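Long-range contacts in 223aa long hypothetical arylmalonate decarboxylase (PDB 2DGD), which probably acts as an octameric arylmalonate decarboxylase of the aspartate/glutamate racemase superfamily, although its function has not been established: residues A[39-44]-A[72-77]; A[114-119]-A[177-182]; A[168-173]-A[195-200]. All coordinates share one frame; numbering follows the deposited sequence.

Interaction 1: A[39-44]-A[72-77]; sequences KPTKGC and YGRTYG
Cys44 O is approached by two neighbours at once: Gly77 N gives it a hydrogen bond of 3.3 Å, and Tyr76 CA turns its hydrogen to the same Cys44 O at 3.5 Å. The N-H...O angle of the first is 165°. Further along, Thr41 and Tyr76 come from opposite directions, and Thr41 CG2 sits over the ring in an off-centre CH-pi contact, 4.1 Å from the Tyr76 centroid. With CG anti to the backbone N (chi1 178°), the ring is swung out to meet the threonine, while Gly43 O lies at its edge. Tyr76 CD1 also rests over one face of the Arg74 guanidinium, and a water bridges Arg74 NH2 to Lys39 O: Lys39 O accepts from that water at 2.9 Å, and Arg74 NH2 donates to it at 3.2 Å. The hydroxyl of Tyr72 fixes the backbone behind the ring, Tyr72 OH donating to Tyr76 O at 2.8 Å. An alanine in place of Tyr76 takes away the ring that Thr41 CG2 and the guanidinium rest on, and would probably open a gap between the loops and let the guanidinium turn more freely. The two loops follow strands 31-38 and 69-72, which flank strand 6-13, so the contact spans the carboxyl end of that parallel sheet; Phe52 of helix 49-63 meets the Tyr76 ring.

Interaction 2: A[114-119]-A[177-182]; sequences GTPYIK and IACTAL
Two neighbouring parallel strands, 110-115 and 174-177, pair through Gly114 and Ile177 near their C-terminal ends. Ala178 N donates to Gly114 O at 2.9 Å, and Ile177 CA brings its hydrogen to that same Gly114 O at 3.3 Å. Beyond this pair the chains part, and side chains take over. Pro116 packs on two partners: its CG lies against Cys179 CB at 3.7 Å, and its CB meets Leu182 CD1 at 4.0 Å. The proline also covers the next residue, its CD sitting over the centre of one face of the Tyr117 ring. These are the C-terminal ends of strands in a parallel alpha/beta sheet, the end at which enzymes of the racemase superfamily generally build their active clefts. An ST turn shapes the exit from strand 110-115: Tyr117 N donates to Thr115 OG1 at 3.2 Å, and Thr122 OG1 is a second hydrogen-bonding partner of that oxygen. Tyr117, its CG beside the backbone N and anti to the carbonyl carbon (chi1 -40°), then leans back toward the other loop, where its OH comes within 3.4 Å of Cys179 CB and its CE2 within 4.4 Å of Ala178 CB. Cys179 SG makes an oblique sulfur-aromatic contact, 5.2 Å from the Tyr117 centroid. Arg121 makes a cation-pi contact with the same ring, and Glu202 OE2 takes the backbone N-H of Cys179. Ile150 of helix 147-151 packs on both Pro116 and Leu182.

Interaction 3: A[168-173]-A[195-200]; sequences EVLKAD and LDMPVV
Met197, a selenomethionine in this crystal, rests its methyl against Val169 and Leu170, with CE 4.1 Å from Val169 CG1 and close to Leu170 CD2 as well. A bend at chi3 (83°) turns that methyl toward the backbone of Val169 and Leu170, where it also lies against Val169 O. Beside it Val169 CG1 meets Leu195 CD1 at 3.5 Å, the two side chains crossing at about a right angle. At the other end of the contact Pro198 CD rests against Asp173 O at 3.5 Å. No hydrogen bond joins the two segments: apolar side chains meet one another, and Met197 and Pro198 pack partly on backbone carbonyl oxygens. What places the first-shell groups is backbone: a type I turn from Val169 to Ala172, closed by Ala172 N donating to Val169 O at 3.0 Å. Asp173 is fixed in turn through its OD2, which accepts from the backbone N-H groups of Arg109 and Lys110. Leu170, an exposed residue, also packs on Lys215 of another subunit. The contact thus joins the turn between helix 166-169 and strand 174-177 to the link between helix 187-195 and strand 199-201, with Val175 of strand 174-177 touching Val169, Leu195 and Met197.

In the fold
Interaction 2 is the buried one of the three; interactions 1 and 3 are partly buried and lie on opposite sides of the chain's centre, about 29 Å apart between centres. Interaction 1 joins loops that follow strands of the three-stranded sheet, while interactions 2 and 3 both reach the four-stranded one. Loops following the two sheets meet where interactions 1 and 2 touch, Gly73 O and Thr180 OG1 being 3.1 Å apart in a probable hydrogen bond. Interactions 2 and 3 touch through a probable backbone hydrogen bond, Ile177 N to Val200 O at 2.9 Å. Chemistry follows place: aromatic and polar loop contacts with a bridging water in 39-44/72-77, strand pairing plus packing in 114-119/177-182, and packing without hydrogen bonds, partly on carbonyl oxygens, in 168-173/195-200.

Interaction 1: A[39-44]-A[72-77]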
loop_
_atom_site.group_PDB
_atom_site.type_symbol
_atom_site.label_atom_id
_atom_site.label_comp_id
_atom_site.label_asym_id
_atom_site.label_seq_id
_atom_site.Cartn_x
_atom_site.Cartn_y
_atom_site.Cartn_z
ATOM N N LYS A 39 9.346 31.932 -30.168
ATOM C CA LYS A 39 8.893 31.848 -31.546
ATOM C C LYS A 39 9.585 30.701 -32.280
ATOM O O LYS A 39 10.799 30.544 -32.193
ATOM C CB LYS A 39 9.204 33.187 -32.228
ATOM C CG LYS A 39 8.960 33.256 -33.716
ATOM C CD LYS A 39 9.717 34.442 -34.324
ATOM C CE LYS A 39 9.187 35.793 -33.843
ATOM N NZ LYS A 39 7.805 36.089 -34.351
ATOM N N PRO A 40 8.811 29.861 -32.991
ATOM C CA PRO A 40 9.417 28.747 -33.729
ATOM C C PRO A 40 10.261 29.333 -34.857
ATOM O O PRO A 40 9.849 30.285 -35.514
ATOM C CB PRO A 40 8.205 27.966 -34.233
ATOM C CG PRO A 40 7.173 29.025 -34.403
ATOM C CD PRO A 40 7.347 29.861 -33.158
ATOM N N THR A 41 11.440 28.770 -35.082
ATOM C CA THR A 41 12.335 29.297 -36.110
ATOM C C THR A 41 12.601 28.401 -37.317
ATOM O O THR A 41 12.484 27.173 -37.245
ATOM C CB THR A 41 13.687 29.677 -35.493
ATOM O OG1 THR A 41 14.179 28.576 -34.721
ATOM C CG2 THR A 41 13.537 30.902 -34.601
ATOM N N LYS A 42 12.976 29.042 -38.421
ATOM C CA LYS A 42 13.264 28.351 -39.672
ATOM C C LYS A 42 14.484 27.436 -39.572
ATOM O O LYS A 42 14.355 26.209 -39.619
ATOM C CB LYS A 42 13.476 29.369 -40.799
ATOM C CG LYS A 42 13.812 28.742 -42.151
ATOM C CD LYS A 42 12.719 27.774 -42.601
ATOM C CE LYS A 42 13.081 27.074 -43.906
ATOM N NZ LYS A 42 14.275 26.190 -43.769
ATOM N N GLY A 43 15.662 28.036 -39.433
ATOM C CA GLY A 43 16.881 27.251 -39.349
ATOM C C GLY A 43 17.132 26.621 -37.994
ATOM O O GLY A 43 16.241 26.567 -37.146
ATOM N N CYS A 44 18.354 26.132 -37.797
ATOM C CA CYS A 44 18.738 25.513 -36.536
ATOM C C CYS A 44 19.787 26.400 -35.862
ATOM O O CYS A 44 20.386 26.029 -34.855
ATOM C CB CYS A 44 19.296 24.112 -36.783
ATOM S SG CYS A 44 18.982 22.956 -35.422
ATOM N N TYR A 72 17.864 26.008 -20.973
ATOM C CA TYR A 72 17.585 26.451 -22.337
ATOM C C TYR A 72 17.202 25.179 -23.087
ATOM O O TYR A 72 18.061 24.447 -23.568
ATOM C CB TYR A 72 18.828 27.078 -22.966
ATOM C CG TYR A 72 18.592 27.616 -24.359
ATOM C CD1 TYR A 72 17.750 28.706 -24.569
ATOM C CD2 TYR A 72 19.182 27.011 -25.471
ATOM C CE1 TYR A 72 17.497 29.181 -25.854
ATOM C CE2 TYR A 72 18.939 27.478 -26.760
ATOM C CZ TYR A 72 18.093 28.563 -26.943
ATOM O OH TYR A 72 17.825 29.029 -28.209
ATOM N N GLY A 73 15.904 24.918 -23.177
ATOM C CA GLY A 73 15.441 23.703 -23.821
ATOM C C GLY A 73 15.285 23.679 -25.322
ATOM O O GLY A 73 14.307 23.143 -25.829
ATOM N N ARG A 74 16.238 24.251 -26.041
ATOM C CA ARG A 74 16.182 24.255 -27.498
ATOM C C ARG A 74 17.534 23.794 -28.001
ATOM O O ARG A 74 18.498 23.715 -27.232
ATOM C CB ARG A 74 15.904 25.660 -28.028
ATOM C CG ARG A 74 14.690 26.320 -27.429
ATOM C CD ARG A 74 14.543 27.736 -27.938
ATOM N NE ARG A 74 14.343 27.777 -29.382
ATOM C CZ ARG A 74 14.219 28.898 -30.085
ATOM N NH1 ARG A 74 14.036 28.841 -31.395
ATOM N NH2 ARG A 74 14.285 30.077 -29.483
ATOM N N THR A 75 17.606 23.469 -29.286
ATOM C CA THR A 75 18.869 23.047 -29.872
ATOM C C THR A 75 19.325 24.245 -30.680
ATOM O O THR A 75 20.514 24.437 -30.933
ATOM C CB THR A 75 18.689 21.826 -30.803
ATOM O OG1 THR A 75 18.085 20.752 -30.071
ATOM C CG2 THR A 75 20.038 21.358 -31.339
ATOM N N TYR A 76 18.343 25.058 -31.054
ATOM C CA TYR A 76 18.559 26.260 -31.837
ATOM C C TYR A 76 19.573 27.191 -31.181
ATOM O O TYR A 76 19.413 27.588 -30.031
ATOM C CB TYR A 76 17.215 26.969 -32.029
ATOM C CG TYR A 76 17.267 28.269 -32.795
ATOM C CD1 TYR A 76 17.472 29.478 -32.138
ATOM C CD2 TYR A 76 17.056 28.296 -34.174
ATOM C CE1 TYR A 76 17.457 30.689 -32.835
ATOM C CE2 TYR A 76 17.039 29.498 -34.884
ATOM C CZ TYR A 76 17.236 30.690 -34.208
ATOM O OH TYR A 76 17.193 31.882 -34.897
ATOM N N GLY A 77 20.629 27.515 -31.922
ATOM C CA GLY A 77 21.656 28.410 -31.421
ATOM C C GLY A 77 22.666 27.808 -30.463
ATOM O O GLY A 77 23.585 28.496 -30.028
HETATM O O HOH W 1 13.197 32.016 -31.719
#

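Interaction 2: A[114-119]-A[177-182]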
loop_
_atom_site.group_PDB
_atom_site.type_symbol
_atom_site.label_atom_id
_atom_site.label_comp_id
_atom_site.label_asym_id
_atom_site.label_seq_id
_atom_site.Cartn_x
_atom_site.Cartn_y
_atom_site.Cartn_z
ATOM N N GLY A 114 20.200 7.663 -30.828
ATOM C CA GLY A 114 18.850 7.586 -31.346
ATOM C C GLY A 114 18.306 8.998 -31.460
ATOM O O GLY A 114 18.536 9.811 -30.571
ATOM N N THR A 115 17.605 9.304 -32.548
ATOM C CA THR A 115 17.040 10.642 -32.737
ATOM C C THR A 115 15.636 10.567 -33.342
ATOM O O THR A 115 15.181 9.504 -33.764
ATOM C CB THR A 115 17.896 11.517 -33.691
ATOM O OG1 THR A 115 17.534 11.236 -35.046
ATOM C CG2 THR A 115 19.367 11.234 -33.517
ATOM N N PRO A 116 14.922 11.696 -33.365
ATOM C CA PRO A 116 13.579 11.669 -33.940
ATOM C C PRO A 116 13.608 12.250 -35.358
ATOM O O PRO A 116 12.601 12.252 -36.059
ATOM C CB PRO A 116 12.795 12.543 -32.975
ATOM C CG PRO A 116 13.775 13.627 -32.682
ATOM C CD PRO A 116 15.099 12.885 -32.509
ATOM N N TYR A 117 14.786 12.719 -35.766
ATOM C CA TYR A 117 14.993 13.354 -37.069
ATOM C C TYR A 117 15.067 12.435 -38.281
ATOM O O TYR A 117 15.002 11.214 -38.170
ATOM C CB TYR A 117 16.279 14.179 -37.042
ATOM C CG TYR A 117 16.510 14.934 -35.762
ATOM C CD1 TYR A 117 15.573 15.845 -35.288
ATOM C CD2 TYR A 117 17.680 14.748 -35.030
ATOM C CE1 TYR A 117 15.794 16.558 -34.115
ATOM C CE2 TYR A 117 17.915 15.451 -33.859
ATOM C CZ TYR A 117 16.970 16.357 -33.406
ATOM O OH TYR A 117 17.221 17.074 -32.257
ATOM N N ILE A 118 15.240 13.062 -39.442
ATOM C CA ILE A 118 15.354 12.355 -40.708
ATOM C C ILE A 118 16.828 12.219 -41.076
ATOM O O ILE A 118 17.646 13.044 -40.682
ATOM C CB ILE A 118 14.620 13.113 -41.834
ATOM C CG1 ILE A 118 15.094 14.566 -41.871
ATOM C CG2 ILE A 118 13.115 13.042 -41.626
ATOM C CD1 ILE A 118 14.447 15.384 -42.965
ATOM N N LYS A 119 17.145 11.179 -41.844
ATOM C CA LYS A 119 18.512 10.860 -42.271
ATOM C C LYS A 119 19.557 11.967 -42.210
ATOM O O LYS A 119 20.547 11.855 -41.482
ATOM C CB LYS A 119 18.510 10.265 -43.689
ATOM C CG LYS A 119 18.043 8.811 -43.768
ATOM C CD LYS A 119 18.424 8.162 -45.104
ATOM C CE LYS A 119 18.022 6.679 -45.145
ATOM N NZ LYS A 119 18.439 5.962 -46.400
ATOM N N ILE A 177 19.635 9.602 -26.525
ATOM C CA ILE A 177 18.441 9.912 -27.306
ATOM C C ILE A 177 18.307 11.427 -27.385
ATOM O O ILE A 177 18.005 12.084 -26.388
ATOM C CB ILE A 177 17.181 9.299 -26.662
ATOM C CG1 ILE A 177 17.341 7.784 -26.572
ATOM C CG2 ILE A 177 15.959 9.610 -27.496
ATOM C CD1 ILE A 177 16.227 7.092 -25.821
ATOM N N ALA A 178 18.528 11.972 -28.578
ATOM C CA ALA A 178 18.476 13.416 -28.805
ATOM C C ALA A 178 17.089 14.053 -28.897
ATOM O O ALA A 178 16.097 13.379 -29.148
ATOM C CB ALA A 178 19.275 13.758 -30.052
ATOM N N CYS A 179 17.064 15.366 -28.688
ATOM C CA CYS A 179 15.873 16.219 -28.739
ATOM C C CYS A 179 15.020 16.226 -27.474
ATOM O O CYS A 179 14.602 15.177 -26.974
ATOM C CB CYS A 179 14.983 15.883 -29.947
ATOM S SG CYS A 179 14.007 17.318 -30.520
ATOM N N THR A 180 14.760 17.433 -26.975
ATOM C CA THR A 180 13.975 17.622 -25.770
ATOM C C THR A 180 12.483 17.551 -26.025
ATOM O O THR A 180 11.699 17.586 -25.079
ATOM C CB THR A 180 14.281 18.973 -25.113
ATOM O OG1 THR A 180 13.940 20.031 -26.018
ATOM C CG2 THR A 180 15.745 19.064 -24.746
ATOM N N ALA A 181 12.085 17.453 -27.291
ATOM C CA ALA A 181 10.656 17.363 -27.628
ATOM C C ALA A 181 10.111 15.960 -27.322
ATOM O O ALA A 181 8.910 15.775 -27.139
ATOM C CB ALA A 181 10.436 17.696 -29.086
ATOM N N LEU A 182 11.004 14.975 -27.273
ATOM C CA LEU A 182 10.614 13.612 -26.961
ATOM C C LEU A 182 10.427 13.450 -25.458
ATOM O O LEU A 182 11.257 13.899 -24.669
ATOM C CB LEU A 182 11.692 12.632 -27.421
ATOM C CG LEU A 182 11.835 12.305 -28.908
ATOM C CD1 LEU A 182 13.052 11.404 -29.105
ATOM C CD2 LEU A 182 10.572 11.621 -29.424
#

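Interaction 3: A[168-173]-A[195-200]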
loop_
_atom_site.group_PDB
_atom_site.type_symbol
_atom_site.label_atom_id
_atom_site.label_comp_id
_atom_site.label_asym_id
_atom_site.label_seq_id
_atom_site.Cartn_x
_atom_site.Cartn_y
_atom_site.Cartn_z
ATOM N N GLU A 168 24.046 -3.745 -32.433
ATOM C CA GLU A 168 25.019 -2.665 -32.363
ATOM C C GLU A 168 24.966 -1.992 -30.995
ATOM O O GLU A 168 26.002 -1.740 -30.375
ATOM C CB GLU A 168 24.728 -1.596 -33.405
ATOM C CG GLU A 168 24.436 -2.072 -34.796
ATOM C CD GLU A 168 24.080 -0.892 -35.690
ATOM O OE1 GLU A 168 23.079 -0.195 -35.381
ATOM O OE2 GLU A 168 24.805 -0.647 -36.688
ATOM N N VAL A 169 23.752 -1.683 -30.541
ATOM C CA VAL A 169 23.567 -1.014 -29.261
ATOM C C VAL A 169 24.381 -1.674 -28.163
ATOM O O VAL A 169 24.963 -0.984 -27.321
ATOM C CB VAL A 169 22.080 -0.992 -28.838
ATOM C CG1 VAL A 169 21.956 -0.534 -27.394
ATOM C CG2 VAL A 169 21.301 -0.050 -29.735
ATOM N N LEU A 170 24.427 -3.005 -28.182
ATOM C CA LEU A 170 25.166 -3.766 -27.180
ATOM C C LEU A 170 26.657 -3.561 -27.275
ATOM O O LEU A 170 27.394 -3.994 -26.404
ATOM C CB LEU A 170 24.856 -5.257 -27.298
ATOM C CG LEU A 170 23.429 -5.641 -26.915
ATOM C CD1 LEU A 170 23.276 -7.146 -26.997
ATOM C CD2 LEU A 170 23.114 -5.149 -25.504
ATOM N N LYS A 171 27.100 -2.907 -28.342
ATOM C CA LYS A 171 28.519 -2.642 -28.525
ATOM C C LYS A 171 28.903 -1.297 -27.926
ATOM O O LYS A 171 30.080 -0.971 -27.816
ATOM C CB LYS A 171 28.880 -2.639 -30.011
ATOM C CG LYS A 171 28.723 -3.971 -30.703
ATOM C CD LYS A 171 28.912 -3.791 -32.192
ATOM C CE LYS A 171 28.816 -5.100 -32.939
ATOM N NZ LYS A 171 28.868 -4.815 -34.396
ATOM N N ALA A 172 27.906 -0.510 -27.540
ATOM C CA ALA A 172 28.153 0.811 -26.974
ATOM C C ALA A 172 28.294 0.785 -25.456
ATOM O O ALA A 172 27.988 -0.217 -24.808
ATOM C CB ALA A 172 27.024 1.763 -27.378
ATOM N N ASP A 173 28.773 1.891 -24.897
ATOM C CA ASP A 173 28.931 2.007 -23.453
ATOM C C ASP A 173 27.675 2.652 -22.905
ATOM O O ASP A 173 27.390 2.575 -21.710
ATOM C CB ASP A 173 30.122 2.894 -23.095
ATOM C CG ASP A 173 31.434 2.296 -23.512
ATOM O OD1 ASP A 173 31.661 1.115 -23.193
ATOM O OD2 ASP A 173 32.242 3.007 -24.151
ATOM N N LEU A 195 18.827 -3.025 -21.468
ATOM C CA LEU A 195 20.156 -3.021 -22.067
ATOM C C LEU A 195 21.281 -3.080 -21.039
ATOM O O LEU A 195 22.431 -3.327 -21.386
ATOM C CB LEU A 195 20.333 -1.776 -22.933
ATOM C CG LEU A 195 19.339 -1.587 -24.074
ATOM C CD1 LEU A 195 19.677 -0.310 -24.803
ATOM C CD2 LEU A 195 19.396 -2.768 -25.024
ATOM N N ASP A 196 20.946 -2.850 -19.778
ATOM C CA ASP A 196 21.936 -2.870 -18.709
ATOM C C ASP A 196 23.103 -1.922 -18.984
ATOM O O ASP A 196 24.263 -2.300 -18.881
ATOM C CB ASP A 196 22.469 -4.289 -18.495
ATOM C CG ASP A 196 23.431 -4.379 -17.312
ATOM O OD1 ASP A 196 24.084 -5.435 -17.141
ATOM O OD2 ASP A 196 23.537 -3.393 -16.545
HETATM N N MSE A 197 22.787 -0.687 -19.338
HETATM C CA MSE A 197 23.797 0.331 -19.606
HETATM C C MSE A 197 23.096 1.671 -19.500
HETATM O O MSE A 197 21.878 1.754 -19.637
HETATM C CB MSE A 197 24.382 0.172 -21.009
HETATM C CG MSE A 197 23.365 0.343 -22.129
HETATM SE SE MSE A 197 24.157 0.449 -23.888
HETATM C CE MSE A 197 24.343 -1.473 -24.211
ATOM N N PRO A 198 23.849 2.742 -19.244
ATOM C CA PRO A 198 23.159 4.028 -19.144
ATOM C C PRO A 198 22.490 4.442 -20.458
ATOM O O PRO A 198 23.069 4.320 -21.536
ATOM C CB PRO A 198 24.271 4.984 -18.709
ATOM C CG PRO A 198 25.505 4.350 -19.251
ATOM C CD PRO A 198 25.288 2.888 -18.982
ATOM N N VAL A 199 21.248 4.895 -20.356
ATOM C CA VAL A 199 20.498 5.357 -21.512
ATOM C C VAL A 199 20.191 6.807 -21.178
ATOM O O VAL A 199 19.337 7.082 -20.338
ATOM C CB VAL A 199 19.195 4.557 -21.690
ATOM C CG1 VAL A 199 18.407 5.099 -22.874
ATOM C CG2 VAL A 199 19.522 3.090 -21.906
ATOM N N VAL A 200 20.903 7.725 -21.827
ATOM C CA VAL A 200 20.758 9.155 -21.555
ATOM C C VAL A 200 19.909 9.955 -22.536
ATOM O O VAL A 200 20.235 10.058 -23.721
ATOM C CB VAL A 200 22.149 9.828 -21.481
ATOM C CG1 VAL A 200 22.007 11.309 -21.167
ATOM C CG2 VAL A 200 23.000 9.139 -20.437
#